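Local coordinates for protein glycosyltransferase (duf1792) (Streptococcus sanguinis, PDB 5V4A) that probably transfers sugars from UDP-activated donors as the GT-D-type glycosyltransferase domain at the C-terminal end of a longer streptococcal protein, at residues A[165-170]-A[266-271]; A[141-146]-A[195-200]; A[22-27]-A[215-220]. All blocks are in the same frame, centred on the assembly; numbering follows the deposited sequence.

Contact 1: residues A[165-170]-A[266-271]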
loop_
_atom_site.group_PDB
_atom_site.type_symbol
_atom_site.label_atom_id
_atom_site.label_comp_id
_atom_site.label_asym_id
_atom_site.label_seq_id
_atom_site.Cartn_x
_atom_site.Cartn_y
_atom_site.Cartn_z
ATOM N N SER A 165 -15.700 4.417 -10.219
ATOM C CA SER A 165 -17.155 4.411 -10.200
ATOM C C SER A 165 -17.598 3.158 -9.474
ATOM O O SER A 165 -16.826 2.207 -9.329
ATOM C CB SER A 165 -17.744 4.448 -11.612
ATOM O OG SER A 165 -17.802 3.144 -12.163
ATOM N N ILE A 166 -18.850 3.175 -9.009
ATOM C CA ILE A 166 -19.409 2.088 -8.210
ATOM C C ILE A 166 -20.814 1.768 -8.706
ATOM O O ILE A 166 -21.652 2.667 -8.866
ATOM C CB ILE A 166 -19.448 2.433 -6.703
ATOM C CG1 ILE A 166 -18.051 2.745 -6.165
ATOM C CG2 ILE A 166 -20.064 1.290 -5.908
ATOM C CD1 ILE A 166 -18.088 3.224 -4.713
ATOM N N LYS A 167 -21.054 0.487 -8.978
ATOM C CA LYS A 167 -22.389 -0.075 -9.089
ATOM C C LYS A 167 -22.542 -1.123 -7.994
ATOM O O LYS A 167 -21.575 -1.802 -7.619
ATOM C CB LYS A 167 -22.637 -0.704 -10.483
ATOM C CG LYS A 167 -22.849 0.320 -11.595
ATOM C CD LYS A 167 -23.076 -0.321 -12.935
ATOM C CE LYS A 167 -23.550 0.677 -13.970
ATOM N NZ LYS A 167 -23.648 0.048 -15.314
ATOM N N ARG A 168 -23.762 -1.265 -7.483
ATOM C CA ARG A 168 -24.006 -2.241 -6.433
ATOM C C ARG A 168 -25.196 -3.128 -6.766
ATOM O O ARG A 168 -26.232 -2.665 -7.257
ATOM C CB ARG A 168 -24.247 -1.590 -5.022
ATOM C CG ARG A 168 -23.328 -0.427 -4.662
ATOM C CD ARG A 168 -23.615 0.181 -3.269
ATOM N NE ARG A 168 -22.566 1.111 -2.838
ATOM C CZ ARG A 168 -21.761 0.961 -1.782
ATOM N NH1 ARG A 168 -21.843 -0.101 -0.994
ATOM N NH2 ARG A 168 -20.838 1.889 -1.517
ATOM N N ILE A 169 -25.012 -4.416 -6.483
ATOM C CA ILE A 169 -26.053 -5.429 -6.501
ATOM C C ILE A 169 -26.350 -5.732 -5.044
ATOM O O ILE A 169 -25.469 -6.227 -4.333
ATOM C CB ILE A 169 -25.584 -6.705 -7.221
ATOM C CG1 ILE A 169 -25.139 -6.434 -8.664
ATOM C CG2 ILE A 169 -26.648 -7.796 -7.153
ATOM C CD1 ILE A 169 -26.214 -6.038 -9.599
ATOM N N ILE A 170 -27.568 -5.425 -4.593
ATOM C CA ILE A 170 -27.960 -5.572 -3.191
ATOM C C ILE A 170 -28.673 -6.909 -2.996
ATOM O O ILE A 170 -29.635 -7.219 -3.712
ATOM C CB ILE A 170 -28.872 -4.418 -2.741
ATOM C CG1 ILE A 170 -28.183 -3.052 -2.872
ATOM C CG2 ILE A 170 -29.320 -4.649 -1.310
ATOM C CD1 ILE A 170 -26.752 -2.975 -2.342
ATOM N N GLN A 266 -26.128 4.254 -6.710
ATOM C CA GLN A 266 -25.219 3.225 -7.193
ATOM C C GLN A 266 -25.903 1.879 -7.341
ATOM O O GLN A 266 -25.320 0.966 -7.932
ATOM C CB GLN A 266 -24.015 3.067 -6.262
ATOM C CG GLN A 266 -23.037 4.240 -6.317
ATOM C CD GLN A 266 -22.211 4.364 -5.050
ATOM O OE1 GLN A 266 -22.254 3.494 -4.180
ATOM N NE2 GLN A 266 -21.446 5.450 -4.944
ATOM N N ILE A 267 -27.102 1.731 -6.788
ATOM C CA ILE A 267 -27.785 0.447 -6.824
ATOM C C ILE A 267 -28.292 0.214 -8.242
ATOM O O ILE A 267 -28.954 1.074 -8.829
ATOM C CB ILE A 267 -28.922 0.426 -5.789
ATOM C CG1 ILE A 267 -28.350 0.508 -4.369
ATOM C CG2 ILE A 267 -29.749 -0.829 -5.939
ATOM C CD1 ILE A 267 -29.422 0.727 -3.272
ATOM N N VAL A 268 -27.917 -0.918 -8.829
ATOM C CA VAL A 268 -28.424 -1.288 -10.146
ATOM C C VAL A 268 -29.323 -2.514 -10.108
ATOM O O VAL A 268 -30.101 -2.715 -11.055
ATOM C CB VAL A 268 -27.277 -1.497 -11.157
ATOM C CG1 VAL A 268 -26.502 -0.191 -11.378
ATOM C CG2 VAL A 268 -26.335 -2.577 -10.671
ATOM N N ALA A 269 -29.251 -3.331 -9.061
ATOM C CA ALA A 269 -30.185 -4.423 -8.851
ATOM C C ALA A 269 -30.361 -4.630 -7.354
ATOM O O ALA A 269 -29.442 -4.386 -6.567
ATOM C CB ALA A 269 -29.719 -5.727 -9.521
ATOM N N ASN A 270 -31.553 -5.078 -6.965
ATOM C CA ASN A 270 -31.892 -5.247 -5.555
ATOM C C ASN A 270 -32.633 -6.566 -5.374
ATOM O O ASN A 270 -33.792 -6.681 -5.773
ATOM C CB ASN A 270 -32.738 -4.076 -5.052
ATOM C CG ASN A 270 -32.870 -4.069 -3.558
ATOM O OD1 ASN A 270 -32.842 -5.125 -2.922
ATOM N ND2 ASN A 270 -33.035 -2.886 -2.980
ATOM N N LEU A 271 -31.974 -7.538 -4.743
ATOM C CA LEU A 271 -32.529 -8.861 -4.506
ATOM C C LEU A 271 -32.805 -9.144 -3.029
ATOM O O LEU A 271 -33.089 -10.294 -2.666
ATOM C CB LEU A 271 -31.590 -9.919 -5.089
ATOM C CG LEU A 271 -31.631 -9.971 -6.617
ATOM C CD1 LEU A 271 -30.663 -9.002 -7.255
ATOM C CD2 LEU A 271 -31.375 -11.375 -7.108
#

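Contact 2: residues A[141-146]-A[195-200]. With UDP (uridine-5'-diphosphate), chain C.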
loop_
_atom_site.group_PDB
_atom_site.type_symbol
_atom_site.label_atom_id
_atom_site.label_comp_id
_atom_site.label_asym_id
_atom_site.label_seq_id
_atom_site.Cartn_x
_atom_site.Cartn_y
_atom_site.Cartn_z
ATOM N N LYS A 141 -10.552 2.110 -10.377
ATOM C CA LYS A 141 -11.236 1.010 -11.043
ATOM C C LYS A 141 -12.734 1.268 -11.031
ATOM O O LYS A 141 -13.260 1.865 -10.091
ATOM C CB LYS A 141 -10.954 -0.324 -10.343
ATOM C CG LYS A 141 -9.483 -0.716 -10.264
ATOM C CD LYS A 141 -8.898 -0.998 -11.629
ATOM C CE LYS A 141 -7.543 -1.660 -11.508
ATOM N NZ LYS A 141 -7.612 -2.805 -10.559
ATOM N N ASP A 142 -13.428 0.821 -12.075
ATOM C CA ASP A 142 -14.881 0.722 -11.982
ATOM C C ASP A 142 -15.234 -0.557 -11.236
ATOM O O ASP A 142 -14.771 -1.646 -11.585
ATOM C CB ASP A 142 -15.555 0.736 -13.351
ATOM C CG ASP A 142 -15.205 1.957 -14.168
ATOM O OD1 ASP A 142 -15.486 3.089 -13.727
ATOM O OD2 ASP A 142 -14.659 1.772 -15.283
ATOM N N LEU A 143 -16.049 -0.419 -10.197
ATOM C CA LEU A 143 -16.311 -1.482 -9.238
ATOM C C LEU A 143 -17.754 -1.971 -9.363
ATOM O O LEU A 143 -18.666 -1.177 -9.619
ATOM C CB LEU A 143 -16.061 -0.962 -7.811
ATOM C CG LEU A 143 -14.623 -0.572 -7.445
ATOM C CD1 LEU A 143 -14.533 -0.114 -5.990
ATOM C CD2 LEU A 143 -13.658 -1.721 -7.689
ATOM N N LEU A 144 -17.955 -3.279 -9.183
ATOM C CA LEU A 144 -19.280 -3.859 -8.958
ATOM C C LEU A 144 -19.265 -4.470 -7.564
ATOM O O LEU A 144 -18.593 -5.474 -7.314
ATOM C CB LEU A 144 -19.644 -4.884 -10.033
ATOM C CG LEU A 144 -21.088 -5.406 -9.867
ATOM C CD1 LEU A 144 -22.174 -4.310 -9.937
ATOM C CD2 LEU A 144 -21.350 -6.492 -10.900
ATOM N N ILE A 145 -19.989 -3.849 -6.649
ATOM C CA ILE A 145 -20.021 -4.260 -5.260
ATOM C C ILE A 145 -21.245 -5.141 -5.048
ATOM O O ILE A 145 -22.373 -4.719 -5.321
ATOM C CB ILE A 145 -20.035 -3.026 -4.349
ATOM C CG1 ILE A 145 -18.663 -2.356 -4.343
ATOM C CG2 ILE A 145 -20.524 -3.360 -2.991
ATOM C CD1 ILE A 145 -18.590 -1.124 -3.458
ATOM N N VAL A 146 -21.023 -6.359 -4.564
ATOM C CA VAL A 146 -22.086 -7.338 -4.319
ATOM C C VAL A 146 -22.148 -7.596 -2.819
ATOM O O VAL A 146 -21.250 -8.236 -2.256
ATOM C CB VAL A 146 -21.838 -8.633 -5.104
ATOM C CG1 VAL A 146 -23.067 -9.533 -5.025
ATOM C CG2 VAL A 146 -21.509 -8.303 -6.568
ATOM N N LEU A 195 -14.269 -4.453 -11.735
ATOM C CA LEU A 195 -13.736 -5.310 -10.682
ATOM C C LEU A 195 -14.852 -5.627 -9.691
ATOM O O LEU A 195 -15.534 -4.714 -9.218
ATOM C CB LEU A 195 -12.582 -4.622 -9.959
ATOM C CG LEU A 195 -12.034 -5.239 -8.666
ATOM C CD1 LEU A 195 -11.493 -6.620 -8.915
ATOM C CD2 LEU A 195 -10.944 -4.339 -8.070
ATOM N N ILE A 196 -15.049 -6.913 -9.392
ATOM C CA ILE A 196 -16.144 -7.350 -8.528
ATOM C C ILE A 196 -15.602 -7.500 -7.113
ATOM O O ILE A 196 -14.618 -8.218 -6.896
ATOM C CB ILE A 196 -16.759 -8.674 -9.021
ATOM C CG1 ILE A 196 -17.319 -8.497 -10.436
ATOM C CG2 ILE A 196 -17.892 -9.105 -8.088
ATOM C CD1 ILE A 196 -17.443 -9.804 -11.233
ATOM N N LEU A 197 -16.235 -6.823 -6.151
ATOM C CA LEU A 197 -15.949 -6.973 -4.727
ATOM C C LEU A 197 -17.179 -7.542 -4.041
ATOM O O LEU A 197 -18.296 -7.106 -4.313
ATOM C CB LEU A 197 -15.604 -5.641 -4.042
ATOM C CG LEU A 197 -14.587 -4.695 -4.665
ATOM C CD1 LEU A 197 -14.433 -3.355 -3.861
ATOM C CD2 LEU A 197 -13.289 -5.448 -4.767
ATOM N N THR A 198 -16.987 -8.495 -3.137
ATOM C CA THR A 198 -18.147 -9.103 -2.498
ATOM C C THR A 198 -17.971 -9.136 -0.983
ATOM O O THR A 198 -16.867 -9.355 -0.461
ATOM C CB THR A 198 -18.449 -10.513 -3.079
ATOM O OG1 THR A 198 -19.740 -10.953 -2.636
ATOM C CG2 THR A 198 -17.415 -11.527 -2.655
ATOM N N MET A 199 -19.072 -8.833 -0.290
ATOM C CA MET A 199 -19.157 -8.795 1.165
ATOM C C MET A 199 -20.451 -9.548 1.462
ATOM O O MET A 199 -21.506 -8.921 1.536
ATOM C CB MET A 199 -19.227 -7.366 1.704
ATOM C CG MET A 199 -18.045 -6.441 1.376
ATOM S SD MET A 199 -17.857 -6.090 -0.381
ATOM C CE MET A 199 -19.353 -5.225 -0.602
ATOM N N LEU A 200 -20.386 -10.880 1.557
ATOM C CA LEU A 200 -21.617 -11.660 1.543
ATOM C C LEU A 200 -21.487 -12.973 2.302
ATOM O O LEU A 200 -22.159 -13.949 1.956
ATOM C CB LEU A 200 -22.059 -11.935 0.089
ATOM C CG LEU A 200 -23.540 -12.198 -0.235
ATOM C CD1 LEU A 200 -24.455 -11.012 0.107
ATOM C CD2 LEU A 200 -23.706 -12.635 -1.713
HETATM N N1 UDP C . -23.679 -10.954 4.650
HETATM C C2 UDP C . -24.733 -10.663 3.817
HETATM N N3 UDP C . -25.595 -11.702 3.585
HETATM C C4 UDP C . -25.513 -12.982 4.098
HETATM C C5 UDP C . -24.387 -13.211 4.944
HETATM C C6 UDP C . -23.512 -12.212 5.180
HETATM O O2 UDP C . -24.898 -9.562 3.316
HETATM O O4 UDP C . -26.373 -13.826 3.785
HETATM C "C1'" UDP C . -22.671 -9.883 4.875
HETATM C "C2'" UDP C . -22.661 -9.192 6.232
HETATM O "O2'" UDP C . -23.714 -8.235 6.334
HETATM C "C3'" UDP C . -21.250 -8.564 6.206
HETATM C "C4'" UDP C . -20.431 -9.550 5.348
HETATM O "O4'" UDP C . -21.390 -10.458 4.765
HETATM O "O3'" UDP C . -21.221 -7.302 5.549
HETATM C "C5'" UDP C . -19.354 -10.317 6.078
HETATM O "O5'" UDP C . -18.744 -11.340 5.259
HETATM P PA UDP C . -17.696 -12.353 5.873
HETATM O O1A UDP C . -18.362 -13.281 6.885
HETATM O O2A UDP C . -16.995 -12.985 4.728
HETATM O O3A UDP C . -16.671 -11.405 6.721
HETATM P PB UDP C . -15.229 -11.629 7.353
HETATM O O1B UDP C . -14.885 -13.060 6.923
HETATM O O2B UDP C . -15.504 -11.569 8.874
HETATM O O3B UDP C . -14.243 -10.615 6.857
#

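Contact 3: residues A[22-27]-A[215-220]. With UDP (uridine-5'-diphosphate), chain C.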
loop_
_atom_site.group_PDB
_atom_site.type_symbol
_atom_site.label_atom_id
_atom_site.label_comp_id
_atom_site.label_asym_id
_atom_site.label_seq_id
_atom_site.Cartn_x
_atom_site.Cartn_y
_atom_site.Cartn_z
ATOM N N GLY A 22 -2.697 -10.151 -9.528
ATOM C CA GLY A 22 -4.033 -9.811 -9.941
ATOM C C GLY A 22 -5.042 -10.910 -9.705
ATOM O O GLY A 22 -6.118 -10.891 -10.302
ATOM N N ALA A 23 -4.741 -11.837 -8.805
ATOM C CA ALA A 23 -5.611 -12.978 -8.561
ATOM C C ALA A 23 -6.907 -12.557 -7.886
ATOM O O ALA A 23 -6.985 -11.522 -7.218
ATOM C CB ALA A 23 -4.904 -14.012 -7.684
ATOM N N SER A 24 -7.939 -13.372 -8.090
ATOM C CA SER A 24 -9.125 -13.314 -7.255
ATOM C C SER A 24 -8.799 -13.887 -5.879
ATOM O O SER A 24 -7.794 -14.573 -5.695
ATOM C CB SER A 24 -10.259 -14.108 -7.904
ATOM O OG SER A 24 -10.748 -13.450 -9.054
ATOM N N VAL A 25 -9.688 -13.671 -4.903
ATOM C CA VAL A 25 -9.419 -14.194 -3.568
ATOM C C VAL A 25 -10.702 -14.687 -2.919
ATOM O O VAL A 25 -11.758 -14.066 -3.066
ATOM C CB VAL A 25 -8.735 -13.144 -2.671
ATOM C CG1 VAL A 25 -9.647 -11.955 -2.437
ATOM C CG2 VAL A 25 -8.346 -13.776 -1.353
ATOM N N VAL A 26 -10.586 -15.811 -2.201
ATOM C CA VAL A 26 -11.638 -16.360 -1.348
ATOM C C VAL A 26 -11.029 -16.650 0.015
ATOM O O VAL A 26 -9.939 -17.225 0.108
ATOM C CB VAL A 26 -12.304 -17.641 -1.906
ATOM C CG1 VAL A 26 -13.242 -17.304 -3.013
ATOM C CG2 VAL A 26 -11.279 -18.740 -2.319
ATOM N N ARG A 27 -11.733 -16.245 1.073
ATOM C CA ARG A 27 -11.243 -16.369 2.437
ATOM C C ARG A 27 -12.216 -17.232 3.219
ATOM O O ARG A 27 -13.433 -17.082 3.089
ATOM C CB ARG A 27 -11.105 -14.994 3.117
ATOM C CG ARG A 27 -10.663 -13.862 2.213
ATOM C CD ARG A 27 -10.880 -12.493 2.870
ATOM N NE ARG A 27 -12.319 -12.274 2.926
ATOM C CZ ARG A 27 -13.065 -12.495 3.999
ATOM N NH1 ARG A 27 -12.482 -12.843 5.148
ATOM N NH2 ARG A 27 -14.386 -12.345 3.925
ATOM N N GLY A 215 -14.472 -16.593 -15.733
ATOM C CA GLY A 215 -13.488 -15.645 -16.226
ATOM C C GLY A 215 -13.572 -14.230 -15.692
ATOM O O GLY A 215 -12.951 -13.335 -16.285
ATOM N N TYR A 216 -14.312 -13.994 -14.604
ATOM C CA TYR A 216 -14.344 -12.708 -13.912
ATOM C C TYR A 216 -13.268 -12.644 -12.833
ATOM O O TYR A 216 -12.742 -13.666 -12.378
ATOM C CB TYR A 216 -15.701 -12.446 -13.249
ATOM C CG TYR A 216 -16.878 -12.374 -14.194
ATOM C CD1 TYR A 216 -17.270 -11.164 -14.749
ATOM C CD2 TYR A 216 -17.602 -13.516 -14.523
ATOM C CE1 TYR A 216 -18.349 -11.095 -15.618
ATOM C CE2 TYR A 216 -18.679 -13.455 -15.399
ATOM C CZ TYR A 216 -19.043 -12.241 -15.943
ATOM O OH TYR A 216 -20.112 -12.167 -16.809
ATOM N N ARG A 217 -12.960 -11.420 -12.402
ATOM C CA ARG A 217 -12.079 -11.205 -11.264
ATOM C C ARG A 217 -12.895 -10.682 -10.094
ATOM O O ARG A 217 -13.621 -9.694 -10.226
ATOM C CB ARG A 217 -10.936 -10.236 -11.583
ATOM C CG ARG A 217 -9.963 -10.207 -10.417
ATOM C CD ARG A 217 -8.740 -9.346 -10.591
ATOM N NE ARG A 217 -7.928 -9.509 -9.384
ATOM C CZ ARG A 217 -7.166 -8.585 -8.815
ATOM N NH1 ARG A 217 -7.060 -7.376 -9.345
ATOM N NH2 ARG A 217 -6.479 -8.909 -7.722
ATOM N N ALA A 218 -12.773 -11.343 -8.953
ATOM C CA ALA A 218 -13.627 -11.056 -7.814
ATOM C C ALA A 218 -12.824 -11.225 -6.542
ATOM O O ALA A 218 -12.066 -12.189 -6.405
ATOM C CB ALA A 218 -14.863 -11.973 -7.790
ATOM N N LEU A 219 -13.021 -10.297 -5.610
ATOM C CA LEU A 219 -12.349 -10.301 -4.316
ATOM C C LEU A 219 -13.378 -10.403 -3.195
ATOM O O LEU A 219 -14.207 -9.499 -3.017
ATOM C CB LEU A 219 -11.513 -9.043 -4.116
ATOM C CG LEU A 219 -10.632 -8.659 -5.294
ATOM C CD1 LEU A 219 -10.127 -7.250 -5.086
ATOM C CD2 LEU A 219 -9.513 -9.658 -5.389
ATOM N N ASP A 220 -13.296 -11.490 -2.433
ATOM C CA ASP A 220 -14.077 -11.683 -1.212
ATOM C C ASP A 220 -13.411 -10.869 -0.114
ATOM O O ASP A 220 -12.362 -11.271 0.396
ATOM C CB ASP A 220 -14.123 -13.168 -0.859
ATOM C CG ASP A 220 -14.652 -13.444 0.553
ATOM O OD1 ASP A 220 -15.145 -12.519 1.214
ATOM O OD2 ASP A 220 -14.568 -14.601 1.002
HETATM N N1 UDP C . -23.679 -10.954 4.650
HETATM C C2 UDP C . -24.733 -10.663 3.817
HETATM N N3 UDP C . -25.595 -11.702 3.585
HETATM C C4 UDP C . -25.513 -12.982 4.098
HETATM C C5 UDP C . -24.387 -13.211 4.944
HETATM C C6 UDP C . -23.512 -12.212 5.180
HETATM O O2 UDP C . -24.898 -9.562 3.316
HETATM O O4 UDP C . -26.373 -13.826 3.785
HETATM C "C1'" UDP C . -22.671 -9.883 4.875
HETATM C "C2'" UDP C . -22.661 -9.192 6.232
HETATM O "O2'" UDP C . -23.714 -8.235 6.334
HETATM C "C3'" UDP C . -21.250 -8.564 6.206
HETATM C "C4'" UDP C . -20.431 -9.550 5.348
HETATM O "O4'" UDP C . -21.390 -10.458 4.765
HETATM O "O3'" UDP C . -21.221 -7.302 5.549
HETATM C "C5'" UDP C . -19.354 -10.317 6.078
HETATM O "O5'" UDP C . -18.744 -11.340 5.259
HETATM P PA UDP C . -17.696 -12.353 5.873
HETATM O O1A UDP C . -18.362 -13.281 6.885
HETATM O O2A UDP C . -16.995 -12.985 4.728
HETATM O O3A UDP C . -16.671 -11.405 6.721
HETATM P PB UDP C . -15.229 -11.629 7.353
HETATM O O1B UDP C . -14.885 -13.060 6.923
HETATM O O2B UDP C . -15.504 -11.569 8.874
HETATM O O3B UDP C . -14.243 -10.615 6.857
#

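Contact 1: residues A[165-170]-A[266-271]
Strands 165-170 and 267-270 run parallel, 10° apart, and their register slips by one residue between R168 and I169, a beta bulge: R168 pairs with I267, but I169 pairs with A269 and I170 with N270. V268 is the extra residue. Its N still bonds R168 O at 2.9 Å, after which I170 N takes A269 O and L271 N reaches I170 O at 2.6 Å. Q266, just ahead of the strand, gives its own O to R168 N and uses its side chain on the same arginine. Extended from CG onward, that side chain passes over I166, its CG 3.3 Å from I166 O, and brings OE1 to R168 NE at 2.8 Å. The bond is nearly straight (173°), and guanidinium and amide lie almost in one plane, 9° apart; R168 NH2 adds a weak, longer bond to the same oxygen. NH1 forms a salt bridge with E147 and NH2 also bonds S153 O, so all three nitrogens have partners and the group's rotation is fixed. On the face of I169 and A269, I169 CD1 settles 3.5 Å from A269 CB and meets V268 CG2, while V268 CG1 lies against the aliphatic chain of K167. On the opposite face, I170 CG1 meets I267 CG1 at 3.9 Å, the two side chains crossing at about a right angle. Strand 142-148 borders 165-171 on the other edge, and 267-270 is the sheet's outermost strand within this chain; helix 180-190 covers I169 and V268, and Y263 of helix 261-266 packs on R168 and I170.

Contact 2: residues A[141-146]-A[195-200]
This is a parallel strand pair in the buried middle of the five-stranded sheet of the GT-D fold, with 142-146 beside 195-199 and the C-terminal end of the second strand running into the UDP pocket. Four residue pairs stay in register, from L143 with L195 to V146 with T198, and the strands twist by 28°. Backbone bonds alternate along the pair, from L195 N to D142 O at the start to V146 N on L197 O, 2.8 Å. On one face L143 and L195 lie side by side, their CD2 atoms 3.8 Å apart, and L143 CD1 reaches on to L197 CD1. V146 and I196 sit alongside each other on the opposite face, which helix 201-213 covers through L207 on V146. V146 O is gripped twice, by M199 N at 3.0 Å and by T198 OG1 at 3.1 Å; the hydroxyl reaches it because OG1 stands anti to the threonine N (chi1 -168°). Beyond the pair, L200 sets CD1 3.5 Å from UDP O2, beside the uracil. The M199 chain, bent at chi2 and chi3, turns toward strand 142-146 and puts CE against I145 CG2, modelled at 3.2 Å, so close that the exact methyl position is doubtful.

Contact 3: residues A[22-27]-A[215-220]
R27 and D220 meet at about a right angle, with the guanidinium and carboxylate planes 68° apart, so the arginine takes D220 side-on rather than in a flat, two-oxygen pairing. R27 NE bonds the backbone O of D220 at 2.7 Å, coming from above the carbonyl plane, while R27 NH2 makes a salt bridge to D220 OD1 at 2.8 Å from above the carboxylate plane. A bend at chi3 (-70°) turns the arginine's end back onto D220. The outer nitrogens also serve UDP: R27 NH1 and NH2 both bond UDP O1B of the beta phosphate, the first at 3.0 Å, and NH2 adds a weak bond to O2A of the alpha phosphate; NH1 has a further bond to T112 O. The second carboxylate oxygen, OD2, accepts R27 N and forms a salt bridge with K205, which itself binds UDP, consistent with D220 holding two basic groups beside the diphosphate and probably tempering their charge. This site lies at the C-terminal ends of two parallel edge strands, 24-27 of the three-stranded sheet and 218-220 of the five-stranded one, which join the two sheets of the GT-D fold through the single bridge V25-L219. V25 N bonds A218 O, D220 N bonds V25 O, and V25 CG1 packs on L219 CD2 at 3.7 Å. Earlier along the strands, S24 OG stands in for a backbone acceptor, taking A218 N at 2.9 Å in a nearly straight bond (170°). R217, extended from CG to NE, lays one guanidinium face over G22 and brings A23 O to its edge, where R217 NH2 bonds it at 2.7 Å.

In the fold
Contacts 1 and 2 share the five-stranded parallel sheet, ordered 218-220, 195-199, 142-148, 165-171, 267-270; their centres lie about 9 Å apart, joined where 142-148 neighbours 165-171. Contact 3 begins at the other edge, where 218-220 neighbours 195-199 of contact 2, its centre about 10 Å from that of contact 2 and about 19 Å from that of contact 1, and leads across to the three-stranded sheet. In sequence, 22-27 comes first, then 141-146, 165-170, 195-200, 215-220 and finally 266-271, so contact 2 falls wholly between the halves of contact 3, while contact 1 alternates with both. At the C-terminal strand ends, contacts 2 and 3 bracket the nucleotide from base to diphosphate.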